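Local atomic coordinates of transcriptional regulator (Rhodococcus sp., PDB entry 2O0Y), a protein that probably binds DNA through an N-terminal helix-turn-helix domain and regulates transcription, as expected for a member of the IclR family. Residues 94-99 and 254-259. Sequence-based numbering, arbitrary orientation.
Sequences APPEEV and IGLPGL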
ATOM      1  N   ALA B  94     -10.316  10.114  -3.263  1.00 27.94           N
ATOM      2  CA  ALA B  94     -10.940  11.374  -2.863  1.00 27.83           C
ATOM      3  C   ALA B  94     -12.101  11.014  -1.993  1.00 28.96           C
ATOM      4  O   ALA B  94     -12.643   9.932  -2.163  1.00 30.11           O
ATOM      5  CB  ALA B  94     -11.446  12.113  -4.078  1.00 29.51           C
ATOM      6  N   PRO B  95     -12.512  11.902  -1.039  1.00 28.33           N
ATOM      7  CA  PRO B  95     -13.745  11.603  -0.280  1.00 28.15           C
ATOM      8  C   PRO B  95     -14.968  11.604  -1.197  1.00 28.58           C
ATOM      9  O   PRO B  95     -14.896  12.170  -2.288  1.00 28.32           O
ATOM     10  CB  PRO B  95     -13.842  12.755   0.747  1.00 28.43           C
ATOM     11  CG  PRO B  95     -12.473  13.503   0.661  1.00 28.80           C
ATOM     12  CD  PRO B  95     -11.902  13.202  -0.673  1.00 28.46           C
ATOM     13  N   PRO B  96     -16.097  11.013  -0.757  1.00 28.90           N
ATOM     14  CA  PRO B  96     -17.290  11.217  -1.571  1.00 29.59           C
ATOM     15  C   PRO B  96     -17.521  12.724  -1.800  1.00 30.48           C
ATOM     16  O   PRO B  96     -17.218  13.545  -0.913  1.00 29.03           O
ATOM     17  CB  PRO B  96     -18.388  10.625  -0.702  1.00 29.62           C
ATOM     18  CG  PRO B  96     -17.738   9.586   0.097  1.00 29.25           C
ATOM     19  CD  PRO B  96     -16.389  10.176   0.428  1.00 29.70           C
ATOM     20  N   GLU B  97     -18.007  13.100  -2.983  1.00 29.93           N
ATOM     21  CA  GLU B  97     -18.206  14.505  -3.297  1.00 30.69           C
ATOM     22  C   GLU B  97     -19.148  15.173  -2.268  1.00 30.36           C
ATOM     23  O   GLU B  97     -18.963  16.347  -1.929  1.00 31.44           O
ATOM     24  CB  GLU B  97     -18.607  14.682  -4.795  1.00 31.87           C
ATOM     25  CG  GLU B  97     -20.011  15.082  -5.069  1.00 32.08           C
ATOM     26  CD  GLU B  97     -20.325  15.124  -6.597  1.00 33.20           C
ATOM     27  N   GLU B  98     -20.110  14.429  -1.720  1.00 29.54           N
ATOM     28  CA  GLU B  98     -20.974  14.957  -0.632  1.00 29.22           C
ATOM     29  C   GLU B  98     -20.221  15.234   0.652  1.00 28.62           C
ATOM     30  O   GLU B  98     -20.619  16.101   1.416  1.00 27.32           O
ATOM     31  CB  GLU B  98     -22.097  13.990  -0.277  1.00 30.53           C
ATOM     32  CG  GLU B  98     -23.253  13.985  -1.261  1.00 35.32           C
ATOM     33  CD  GLU B  98     -24.456  13.182  -0.744  1.00 41.39           C
ATOM     34  OE1 GLU B  98     -24.260  12.332   0.186  1.00 44.09           O
ATOM     35  OE2 GLU B  98     -25.582  13.394  -1.289  1.00 46.69           O
ATOM     36  N   VAL B  99     -19.160  14.474   0.912  1.00 27.03           N
ATOM     37  CA  VAL B  99     -18.292  14.774   2.057  1.00 26.57           C
ATOM     38  C   VAL B  99     -17.471  16.052   1.772  1.00 27.19           C
ATOM     39  O   VAL B  99     -17.313  16.918   2.629  1.00 27.93           O
ATOM     40  CB  VAL B  99     -17.371  13.582   2.327  1.00 26.87           C
ATOM     41  CG1 VAL B  99     -16.123  13.998   3.166  1.00 22.93           C
ATOM     42  CG2 VAL B  99     -18.203  12.381   2.958  1.00 24.75           C
ATOM     43  N   ILE B 254     -22.342   9.312   6.128  1.00 28.03           N
ATOM     44  CA  ILE B 254     -22.124   9.038   4.696  1.00 28.89           C
ATOM     45  C   ILE B 254     -21.084   7.928   4.531  1.00 29.37           C
ATOM     46  O   ILE B 254     -21.284   6.990   3.758  1.00 28.95           O
ATOM     47  CB  ILE B 254     -21.644  10.338   3.961  1.00 29.30           C
ATOM     48  CG1 ILE B 254     -22.806  11.314   3.822  1.00 29.24           C
ATOM     49  CG2 ILE B 254     -21.088  10.052   2.561  1.00 30.45           C
ATOM     50  CD1 ILE B 254     -22.367  12.749   3.582  1.00 28.28           C
ATOM     51  N   GLY B 255     -19.938   8.072   5.199  1.00 28.89           N
ATOM     52  CA  GLY B 255     -18.945   7.025   5.183  1.00 29.92           C
ATOM     53  C   GLY B 255     -17.765   7.429   4.329  1.00 31.32           C
ATOM     54  O   GLY B 255     -17.918   8.278   3.442  1.00 32.10           O
ATOM     55  N   LEU B 256     -16.597   6.828   4.580  1.00 29.42           N
ATOM     56  CA  LEU B 256     -15.386   7.219   3.869  1.00 28.76           C
ATOM     57  C   LEU B 256     -14.766   5.991   3.216  1.00 29.84           C
ATOM     58  O   LEU B 256     -13.811   5.455   3.741  1.00 28.76           O
ATOM     59  CB  LEU B 256     -14.396   7.869   4.821  1.00 28.65           C
ATOM     60  CG  LEU B 256     -14.797   9.271   5.346  1.00 27.14           C
ATOM     61  CD1 LEU B 256     -13.938   9.633   6.525  1.00 28.97           C
ATOM     62  CD2 LEU B 256     -14.631  10.327   4.231  1.00 28.77           C
ATOM     63  N   PRO B 257     -15.330   5.554   2.077  1.00 30.97           N
ATOM     64  CA  PRO B 257     -14.824   4.373   1.367  1.00 32.47           C
ATOM     65  C   PRO B 257     -13.332   4.536   1.095  1.00 33.92           C
ATOM     66  O   PRO B 257     -12.898   5.580   0.607  1.00 35.37           O
ATOM     67  CB  PRO B 257     -15.629   4.399   0.071  1.00 32.00           C
ATOM     68  CG  PRO B 257     -16.937   5.049   0.470  1.00 32.49           C
ATOM     69  CD  PRO B 257     -16.476   6.162   1.360  1.00 30.44           C
ATOM     70  N   GLY B 258     -12.528   3.552   1.428  1.00 35.10           N
ATOM     71  CA  GLY B 258     -11.081   3.734   1.226  1.00 36.33           C
ATOM     72  C   GLY B 258     -10.334   3.980   2.507  1.00 37.76           C
ATOM     73  O   GLY B 258      -9.172   3.641   2.610  1.00 36.76           O
ATOM     74  N   LEU B 259     -11.026   4.590   3.474  1.00 38.12           N
ATOM     75  CA  LEU B 259     -10.565   4.800   4.840  1.00 40.83           C
ATOM     76  C   LEU B 259     -11.484   3.988   5.736  1.00 43.46           C
ATOM     77  O   LEU B 259     -11.012   3.332   6.639  1.00 45.12           O
ATOM     78  CB  LEU B 259     -10.701   6.285   5.267  1.00 38.60           C
ATOM     79  CG  LEU B 259     -10.227   7.399   4.338  1.00 36.61           C
ATOM     80  CD1 LEU B 259     -10.315   8.751   4.999  1.00 33.69           C
ATOM     81  CD2 LEU B 259      -8.791   7.137   3.915  1.00 34.51           C
TER
HETATM   82  O   HOH W   1     -14.057   7.871  -0.848  1.00 34.90           O
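Val99 packs against Ile254 where the first turn of helix 97-110 meets the end of helix 237-254. Their side chains run past each other in opposite directions, and Val99 CG2 lies 3.7 Å from Ile254 CG2. With CG1 of Val99 anti to the backbone N (chi1 160°), the two methyls divide the work: CG2 faces Ile254, while CG1 meets Leu256 CD2 at 4.1 Å, the Val99 and Leu256 side chains crossing at about a right angle. The same leucine methyl also packs against the rings of Pro95 and Pro96, so one branch of Leu256 serves three residues of 94-99. At the exposed margin, the extended Glu98 side chain crosses Ile254, with both its CB and its carboxylate OE1 against Ile254 CD1, OE1 3.9 Å away.

Pro96, the N-cap residue of helix 97-110, approaches Pro257 tip to tip, with its CG 3.9 Å from Pro257 CD. That CG also sits 3.6 Å from Gly255 O, a carbonyl oxygen that the contact buries without a hydrogen-bonding partner. Gly255 leaves the helical conformation with positive phi (107°), ending helix 237-254.

No direct hydrogen bond spans the segments. Instead, a water donates to Ala94 O at 2.8 Å and to Pro257 O at 3.0 Å, bridging the two segments; Pro257 O additionally accepts a bond from Trp93 NE1. Beyond Pro257, Leu259 N bonds to Leu256 O. Val99 and Leu256 both touch Ile251, continuing the apolar layer along helix 237-254. The contact thus joins the start of helix 97-110 to the end of helix 237-254, and the tail after it reaches strand 113-120 through Leu259, in what is probably the GAF-like C-terminal domain of an IclR-family regulator.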